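Local structure of holliday junction resolvase Hjc (Sulfolobus solfataricus, 4TKD) at residues 39-44 against 51-56; 65-70 against 108-113. The protein resolves Holliday junctions formed in genetic recombination, introducing paired nicks into opposing strands of four-way DNA junctions with magnesium as cofactor. One frame throughout, in Å; residues are numbered along the deposited sequence.

Contact 1 of 2, residues 39-44 against 51-56; sequences PIPDII and IILIEM
At the open end of the hairpin formed by strands 43-47 and 50-58, a classic beta bulge sets the acidic side chains of Asp42 and Glu55 beside each other: Asp42 and Ile43 both face Ile54. Ile43 forms the hydrogen-bonded pair with Ile54, Ile43 N reaching Ile54 O at 3.0 Å, while Asp42, the extra residue of the bulge, turns its N instead to Glu55. Asp42 N donates to Glu55 OE1 at 3.1 Å, nearly along the carboxylate's C-O axis, and Met56 N donates to the anti lone pair of Asp42 OD2 at 2.7 Å. The two carboxylates lie almost parallel, 8° between their planes, with Asp42 OD2 and Glu55 OE1, two like-charged acceptors, 3.4 Å apart. Glu55 reaches this place because CG is anti to its backbone N (chi1 -167°) and the chain then bends at chi2. A water donates to both Glu55 OE2 and Ile40 O. With an alanine in place of Glu55, Asp42 N would probably lose its acceptor and the water its second partner. Around the acids, branched apolar residues suit a buried sheet. Ile44 CG1 packs alongside Leu53 CD2 at 3.7 Å, while on the other face Ile43 CD1 meets Met56 SD at 4.1 Å; Phe77 covers Pro41 and Ile44. Glu12, beside Asp42, is with Asp42 and Glu55 an inferred magnesium ligand, and Lys57 a predicted transition-state stabiliser, consistent with the PD-(D/E)XK nuclease core.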
ATOM      1  N   PRO C  39      13.376  -4.371 -16.307  1.00 43.92           N
ATOM      2  CA  PRO C  39      12.979  -3.029 -16.724  1.00 42.32           C
ATOM      3  C   PRO C  39      12.984  -2.108 -15.523  1.00 43.21           C
ATOM      4  O   PRO C  39      12.820  -2.532 -14.366  1.00 43.15           O
ATOM      5  CB  PRO C  39      11.587  -3.216 -17.323  1.00 43.73           C
ATOM      6  CG  PRO C  39      11.038  -4.363 -16.607  1.00 49.97           C
ATOM      7  CD  PRO C  39      12.213  -5.289 -16.310  1.00 45.94           C
ATOM      8  N   ILE C  40      13.248  -0.855 -15.819  1.00 34.92           N
ATOM      9  CA  ILE C  40      13.314   0.227 -14.847  1.00 31.75           C
ATOM     10  C   ILE C  40      12.224   1.210 -15.215  1.00 32.00           C
ATOM     11  O   ILE C  40      12.117   1.579 -16.392  1.00 30.81           O
ATOM     12  CB  ILE C  40      14.742   0.875 -14.885  1.00 34.16           C
ATOM     13  CG1 ILE C  40      15.832  -0.124 -14.362  1.00 35.39           C
ATOM     14  CG2 ILE C  40      14.813   2.204 -14.108  1.00 30.67           C
ATOM     15  CD1 ILE C  40      17.244   0.259 -14.722  1.00 46.02           C
ATOM     16  N   PRO C  41      11.405   1.681 -14.251  1.00 28.93           N
ATOM     17  CA  PRO C  41      10.406   2.730 -14.590  1.00 28.56           C
ATOM     18  C   PRO C  41      11.036   3.964 -15.268  1.00 31.68           C
ATOM     19  O   PRO C  41      12.167   4.345 -14.935  1.00 28.72           O
ATOM     20  CB  PRO C  41       9.791   3.076 -13.230  1.00 29.95           C
ATOM     21  CG  PRO C  41      10.058   1.862 -12.375  1.00 32.83           C
ATOM     22  CD  PRO C  41      11.396   1.378 -12.806  1.00 28.72           C
ATOM     23  N   ASP C  42      10.323   4.556 -16.255  1.00 29.41           N
ATOM     24  CA  ASP C  42      10.746   5.727 -17.046  1.00 29.50           C
ATOM     25  C   ASP C  42      11.143   6.895 -16.207  1.00 35.30           C
ATOM     26  O   ASP C  42      12.110   7.577 -16.543  1.00 35.55           O
ATOM     27  CB  ASP C  42       9.662   6.162 -18.057  1.00 31.31           C
ATOM     28  CG  ASP C  42       9.416   5.120 -19.127  1.00 42.30           C
ATOM     29  OD1 ASP C  42      10.404   4.604 -19.691  1.00 45.68           O
ATOM     30  OD2 ASP C  42       8.240   4.821 -19.399  1.00 40.62           O
ATOM     31  N   ILE C  43      10.398   7.136 -15.121  1.00 31.67           N
ATOM     32  CA  ILE C  43      10.647   8.250 -14.222  1.00 30.83           C
ATOM     33  C   ILE C  43      10.643   7.746 -12.802  1.00 34.50           C
ATOM     34  O   ILE C  43       9.707   7.041 -12.382  1.00 34.04           O
ATOM     35  CB  ILE C  43       9.595   9.378 -14.403  1.00 34.39           C
ATOM     36  CG1 ILE C  43       9.558   9.938 -15.850  1.00 34.48           C
ATOM     37  CG2 ILE C  43       9.807  10.508 -13.373  1.00 35.71           C
ATOM     38  CD1 ILE C  43       8.276  10.768 -16.189  1.00 36.59           C
ATOM     39  N   ILE C  44      11.691   8.123 -12.061  1.00 29.27           N
ATOM     40  CA  ILE C  44      11.812   7.823 -10.653  1.00 29.24           C
ATOM     41  C   ILE C  44      11.911   9.173  -9.976  1.00 33.33           C
ATOM     42  O   ILE C  44      12.817   9.946 -10.277  1.00 33.31           O
ATOM     43  CB  ILE C  44      13.010   6.894 -10.322  1.00 31.16           C
ATOM     44  CG1 ILE C  44      12.805   5.519 -10.946  1.00 31.02           C
ATOM     45  CG2 ILE C  44      13.208   6.763  -8.804  1.00 29.47           C
ATOM     46  CD1 ILE C  44      14.092   4.752 -11.154  1.00 34.68           C
ATOM     47  N   ILE C  51       8.842   7.609  -2.649  1.00 31.13           N
ATOM     48  CA  ILE C  51       9.221   7.065  -3.952  1.00 29.14           C
ATOM     49  C   ILE C  51       8.007   6.993  -4.859  1.00 30.31           C
ATOM     50  O   ILE C  51       7.023   6.329  -4.539  1.00 28.44           O
ATOM     51  CB  ILE C  51       9.948   5.687  -3.817  1.00 32.17           C
ATOM     52  CG1 ILE C  51      11.148   5.761  -2.821  1.00 31.96           C
ATOM     53  CG2 ILE C  51      10.414   5.170  -5.202  1.00 33.83           C
ATOM     54  CD1 ILE C  51      11.553   4.442  -2.174  1.00 33.62           C
ATOM     55  N   ILE C  52       8.094   7.683  -6.005  1.00 26.29           N
ATOM     56  CA  ILE C  52       7.061   7.707  -7.046  1.00 26.04           C
ATOM     57  C   ILE C  52       7.725   7.228  -8.308  1.00 28.39           C
ATOM     58  O   ILE C  52       8.831   7.669  -8.640  1.00 26.63           O
ATOM     59  CB  ILE C  52       6.417   9.105  -7.224  1.00 28.66           C
ATOM     60  CG1 ILE C  52       5.638   9.515  -5.960  1.00 27.01           C
ATOM     61  CG2 ILE C  52       5.592   9.223  -8.566  1.00 29.83           C
ATOM     62  CD1 ILE C  52       5.369  10.909  -5.892  1.00 34.08           C
ATOM     63  N   LEU C  53       7.077   6.287  -8.967  1.00 24.81           N
ATOM     64  CA  LEU C  53       7.575   5.612 -10.158  1.00 24.29           C
ATOM     65  C   LEU C  53       6.549   5.770 -11.265  1.00 28.09           C
ATOM     66  O   LEU C  53       5.384   5.459 -11.059  1.00 25.66           O
ATOM     67  CB  LEU C  53       7.827   4.103  -9.853  1.00 23.40           C
ATOM     68  CG  LEU C  53       8.689   3.792  -8.623  1.00 26.32           C
ATOM     69  CD1 LEU C  53       8.603   2.352  -8.249  1.00 24.15           C
ATOM     70  CD2 LEU C  53      10.125   4.198  -8.849  1.00 26.06           C
ATOM     71  N   ILE C  54       6.983   6.240 -12.430  1.00 26.03           N
ATOM     72  CA  ILE C  54       6.065   6.466 -13.546  1.00 26.23           C
ATOM     73  C   ILE C  54       6.530   5.761 -14.810  1.00 32.69           C
ATOM     74  O   ILE C  54       7.658   5.971 -15.251  1.00 34.33           O
ATOM     75  CB  ILE C  54       5.864   8.011 -13.759  1.00 29.40           C
ATOM     76  CG1 ILE C  54       5.266   8.688 -12.498  1.00 29.97           C
ATOM     77  CG2 ILE C  54       4.984   8.301 -14.985  1.00 30.43           C
ATOM     78  CD1 ILE C  54       5.626  10.135 -12.330  1.00 40.64           C
ATOM     79  N   GLU C  55       5.648   4.944 -15.398  1.00 30.11           N
ATOM     80  CA  GLU C  55       5.883   4.267 -16.667  1.00 30.95           C
ATOM     81  C   GLU C  55       5.056   4.985 -17.739  1.00 39.18           C
ATOM     82  O   GLU C  55       3.832   5.077 -17.606  1.00 38.31           O
ATOM     83  CB  GLU C  55       5.537   2.760 -16.594  1.00 31.72           C
ATOM     84  CG  GLU C  55       6.062   1.957 -17.786  1.00 35.72           C
ATOM     85  CD  GLU C  55       7.561   1.779 -17.920  1.00 53.42           C
ATOM     86  OE1 GLU C  55       8.333   2.334 -17.103  1.00 29.81           O
ATOM     87  OE2 GLU C  55       7.971   1.054 -18.848  1.00 54.66           O
ATOM     88  N   MET C  56       5.729   5.554 -18.755  1.00 39.55           N
ATOM     89  CA  MET C  56       5.078   6.300 -19.832  1.00 41.07           C
ATOM     90  C   MET C  56       4.502   5.347 -20.830  1.00 47.10           C
ATOM     91  O   MET C  56       5.202   4.421 -21.269  1.00 48.45           O
ATOM     92  CB  MET C  56       6.054   7.241 -20.554  1.00 43.95           C
ATOM     93  CG  MET C  56       6.616   8.380 -19.708  1.00 47.92           C
ATOM     94  SD  MET C  56       5.393   9.360 -18.787  1.00 53.13           S
ATOM     95  CE  MET C  56       4.406  10.060 -20.133  1.00 49.42           C
TER
HETATM   96  O   HOH W   1      10.595   1.166 -18.517  1.00 44.51           O

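Contact 2 of 2, residues 65-70 against 108-113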
ATOM      1  N   TYR C  65      -1.923  -0.646 -23.216  1.00 46.67           N
ATOM      2  CA  TYR C  65      -1.344  -1.976 -23.072  1.00 45.70           C
ATOM      3  C   TYR C  65       0.114  -1.969 -22.534  1.00 43.82           C
ATOM      4  O   TYR C  65       0.990  -1.240 -23.026  1.00 42.25           O
ATOM      5  CB  TYR C  65      -1.393  -2.729 -24.414  1.00 48.58           C
ATOM      6  CG  TYR C  65      -2.730  -3.352 -24.755  1.00 53.13           C
ATOM      7  CD1 TYR C  65      -3.694  -2.642 -25.468  1.00 55.70           C
ATOM      8  CD2 TYR C  65      -3.004  -4.677 -24.435  1.00 54.87           C
ATOM      9  CE1 TYR C  65      -4.921  -3.217 -25.799  1.00 57.01           C
ATOM     10  CE2 TYR C  65      -4.222  -5.270 -24.776  1.00 56.47           C
ATOM     11  CZ  TYR C  65      -5.180  -4.534 -25.453  1.00 67.27           C
ATOM     12  OH  TYR C  65      -6.384  -5.122 -25.785  1.00 72.52           O
ATOM     13  N   VAL C  66       0.354  -2.789 -21.510  1.00 35.02           N
ATOM     14  CA  VAL C  66       1.680  -3.001 -20.940  1.00 32.06           C
ATOM     15  C   VAL C  66       1.971  -4.503 -21.088  1.00 33.80           C
ATOM     16  O   VAL C  66       1.261  -5.317 -20.518  1.00 33.17           O
ATOM     17  CB  VAL C  66       1.834  -2.499 -19.474  1.00 34.78           C
ATOM     18  CG1 VAL C  66       3.294  -2.544 -19.048  1.00 34.33           C
ATOM     19  CG2 VAL C  66       1.271  -1.089 -19.294  1.00 34.06           C
ATOM     20  N   ARG C  67       2.977  -4.861 -21.898  1.00 30.46           N
ATOM     21  CA  ARG C  67       3.389  -6.246 -22.134  1.00 31.62           C
ATOM     22  C   ARG C  67       3.810  -6.917 -20.824  1.00 33.59           C
ATOM     23  O   ARG C  67       4.448  -6.285 -19.986  1.00 31.10           O
ATOM     24  CB  ARG C  67       4.535  -6.323 -23.176  1.00 35.41           C
ATOM     25  CG  ARG C  67       4.096  -6.697 -24.598  1.00 50.71           C
ATOM     26  CD  ARG C  67       4.171  -8.203 -24.861  1.00 74.31           C
ATOM     27  NE  ARG C  67       3.822  -8.526 -26.242  1.00 85.01           N
ATOM     28  CZ  ARG C  67       4.676  -8.993 -27.150  1.00 91.43           C
ATOM     29  NH1 ARG C  67       5.940  -9.238 -26.822  1.00 63.78           N
ATOM     30  NH2 ARG C  67       4.267  -9.241 -28.388  1.00 80.34           N
ATOM     31  N   ARG C  68       3.434  -8.193 -20.657  1.00 31.87           N
ATOM     32  CA  ARG C  68       3.727  -9.028 -19.500  1.00 31.79           C
ATOM     33  C   ARG C  68       5.121  -8.850 -18.864  1.00 33.68           C
ATOM     34  O   ARG C  68       5.202  -8.584 -17.669  1.00 33.45           O
ATOM     35  CB  ARG C  68       3.464 -10.502 -19.851  1.00 33.94           C
ATOM     36  CG  ARG C  68       3.955 -11.513 -18.795  1.00 34.24           C
ATOM     37  CD  ARG C  68       3.590 -12.920 -19.160  0.50 22.08           C
ATOM     38  NE  ARG C  68       4.548 -13.460 -20.126  0.50 26.65           N
ATOM     39  CZ  ARG C  68       4.329 -13.565 -21.431  0.50 42.44           C
ATOM     40  NH1 ARG C  68       3.155 -13.211 -21.946  0.50 31.23           N
ATOM     41  NH2 ARG C  68       5.281 -14.027 -22.232  0.50 30.55           N
ATOM     42  N   GLU C  69       6.198  -9.030 -19.647  1.00 29.33           N
ATOM     43  CA  GLU C  69       7.563  -8.963 -19.125  1.00 29.40           C
ATOM     44  C   GLU C  69       7.930  -7.572 -18.639  1.00 34.20           C
ATOM     45  O   GLU C  69       8.527  -7.476 -17.569  1.00 34.69           O
ATOM     46  CB  GLU C  69       8.565  -9.492 -20.185  0.50 30.93           C
ATOM     47  CG  GLU C  69       8.112 -10.764 -20.919  0.50 38.94           C
ATOM     48  CD  GLU C  69       7.386 -10.617 -22.255  0.50 42.25           C
ATOM     49  OE1 GLU C  69       7.822 -11.265 -23.236  0.50 34.80           O
ATOM     50  OE2 GLU C  69       6.352  -9.909 -22.312  0.50 11.69           O
ATOM     51  N   GLN C  70       7.481  -6.497 -19.347  1.00 31.05           N
ATOM     52  CA  GLN C  70       7.691  -5.112 -18.917  1.00 30.16           C
ATOM     53  C   GLN C  70       6.899  -4.850 -17.628  1.00 33.13           C
ATOM     54  O   GLN C  70       7.467  -4.349 -16.666  1.00 32.22           O
ATOM     55  CB  GLN C  70       7.269  -4.128 -20.012  1.00 31.75           C
ATOM     56  CG  GLN C  70       7.339  -2.654 -19.590  1.00 42.40           C
ATOM     57  CD  GLN C  70       6.894  -1.724 -20.678  1.00 63.00           C
ATOM     58  OE1 GLN C  70       5.812  -1.858 -21.250  1.00 73.73           O
ATOM     59  NE2 GLN C  70       7.688  -0.723 -20.944  1.00 47.28           N
ATOM     60  N   THR C 108      -3.025 -13.680 -21.072  1.00 49.22           N
ATOM     61  CA  THR C 108      -1.604 -13.918 -21.359  1.00 49.10           C
ATOM     62  C   THR C 108      -0.636 -13.223 -20.361  1.00 50.78           C
ATOM     63  O   THR C 108       0.586 -13.374 -20.472  1.00 50.50           O
ATOM     64  CB  THR C 108      -1.302 -13.716 -22.891  1.00 62.45           C
ATOM     65  OG1 THR C 108       0.083 -13.413 -23.097  1.00 68.06           O
ATOM     66  CG2 THR C 108      -2.146 -12.596 -23.534  1.00 60.42           C
ATOM     67  N   GLY C 109      -1.189 -12.480 -19.406  1.00 46.17           N
ATOM     68  CA  GLY C 109      -0.391 -11.780 -18.403  1.00 45.25           C
ATOM     69  C   GLY C 109      -0.071 -10.334 -18.731  1.00 46.30           C
ATOM     70  O   GLY C 109       0.672  -9.689 -17.987  1.00 44.80           O
ATOM     71  N   ASN C 110      -0.628  -9.806 -19.837  1.00 41.27           N
ATOM     72  CA  ASN C 110      -0.444  -8.397 -20.188  1.00 40.46           C
ATOM     73  C   ASN C 110      -1.360  -7.576 -19.312  1.00 42.19           C
ATOM     74  O   ASN C 110      -2.249  -8.120 -18.656  1.00 42.86           O
ATOM     75  CB  ASN C 110      -0.726  -8.119 -21.669  1.00 39.28           C
ATOM     76  CG  ASN C 110       0.110  -8.923 -22.629  1.00 53.92           C
ATOM     77  OD1 ASN C 110       1.340  -9.037 -22.509  1.00 38.01           O
ATOM     78  ND2 ASN C 110      -0.550  -9.466 -23.631  1.00 51.70           N
ATOM     79  N   TYR C 111      -1.127  -6.278 -19.274  1.00 36.89           N
ATOM     80  CA  TYR C 111      -1.892  -5.360 -18.450  1.00 35.99           C
ATOM     81  C   TYR C 111      -2.552  -4.293 -19.274  1.00 40.75           C
ATOM     82  O   TYR C 111      -1.928  -3.726 -20.177  1.00 39.71           O
ATOM     83  CB  TYR C 111      -1.002  -4.763 -17.344  1.00 35.68           C
ATOM     84  CG  TYR C 111      -0.733  -5.734 -16.218  1.00 35.24           C
ATOM     85  CD1 TYR C 111       0.176  -6.778 -16.372  1.00 36.73           C
ATOM     86  CD2 TYR C 111      -1.412  -5.633 -15.008  1.00 36.19           C
ATOM     87  CE1 TYR C 111       0.416  -7.688 -15.345  1.00 35.17           C
ATOM     88  CE2 TYR C 111      -1.182  -6.539 -13.973  1.00 37.60           C
ATOM     89  CZ  TYR C 111      -0.262  -7.562 -14.145  1.00 46.70           C
ATOM     90  OH  TYR C 111      -0.028  -8.440 -13.118  1.00 52.03           O
ATOM     91  N   VAL C 112      -3.834  -4.027 -18.950  1.00 38.90           N
ATOM     92  CA  VAL C 112      -4.658  -3.047 -19.638  1.00 38.72           C
ATOM     93  C   VAL C 112      -5.283  -2.067 -18.750  1.00 42.47           C
ATOM     94  O   VAL C 112      -5.790  -2.417 -17.692  1.00 40.85           O
ATOM     95  CB  VAL C 112      -5.734  -3.599 -20.594  1.00 43.43           C
ATOM     96  CG1 VAL C 112      -5.375  -3.313 -22.037  1.00 43.51           C
ATOM     97  CG2 VAL C 112      -6.040  -5.069 -20.353  1.00 43.58           C
ATOM     98  N   ALA C 113      -5.308  -0.834 -19.236  1.00 42.12           N
ATOM     99  CA  ALA C 113      -5.999   0.307 -18.674  1.00 44.31           C
ATOM    100  C   ALA C 113      -7.179   0.468 -19.596  1.00 50.85           C
ATOM    101  O   ALA C 113      -7.000   0.596 -20.812  1.00 50.00           O
ATOM    102  CB  ALA C 113      -5.118   1.549 -18.746  1.00 45.18           C
TER
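One face of the Tyr65 ring is covered by Val112, whose CG1 methyl stands over the centre, 3.5 Å from the centroid and 7° off the ring normal, a CH-pi contact. The second flat group, the Arg68 guanidinium, has Thr108 O at its edge and Glu69 OE2 over one face. Arg68 NH1 donates to Thr108 O at 3.0 Å, with the oxygen 24° out of the guanidinium plane; Arg68 extends through its first two torsions and turns at chi3 to bring NH1 there. Its salt bridge to Glu69 is long, a matter of charge alone.

Between these groups, Asn110 OD1 accepts from Arg68 N at 2.9 Å on a lone pair in the carbonyl plane. Arg68 opens helix 68-81, so the short amide side chain, borrowed from a distant loop, satisfies an N-H of the first turn that has no earlier helical carbonyl to meet. With CG anti to its own carbonyl carbon (chi1 -57°), Asn110 directs the amide towards the helix start. Gly109 suits the neighbouring position because a side chain there would collide with Arg68 CD and with the preceding carbonyl.

Beyond Asn110 the segments become antiparallel strands. Val66 and Tyr111 exchange two backbone bonds, Val66 N to Tyr111 O at 2.8 Å and Tyr111 N to Val66 O at 2.9 Å. Their side chains share the face opposite Tyr65 and Val112, where both touch Ala71 of helix 68-81; beta-branched Val66 suits this buried strand position. The chemistry thus differs along the contact: packing and CH-pi contact flank the paired strands, the helix start is met by the Asn110 amide, and the arginine charge by a neutral carbonyl and, at longer range, by Glu69.

How the contacts relate
From the N terminus, helix 10-21 and strand 25-28 precede contact 1, which closes the short turn between strands 43-47 and 50-58 within the central mixed sheet. Strand 50-58 then leads to strand 64-66, where contact 2 opens; it closes only after the chain has run through helix 68-81, strands 84-90 and 97-99, and strand 104-105 to reach strand 111-113. The two loops therefore follow in series, neither nesting nor crossing. Contact 2 joins the small three-stranded sheet to the start of helix 68-81, and that helix packs on the hairpin of contact 1. Although their centres are about 16 Å apart, the contacts touch where Pro39 packs against Gln70.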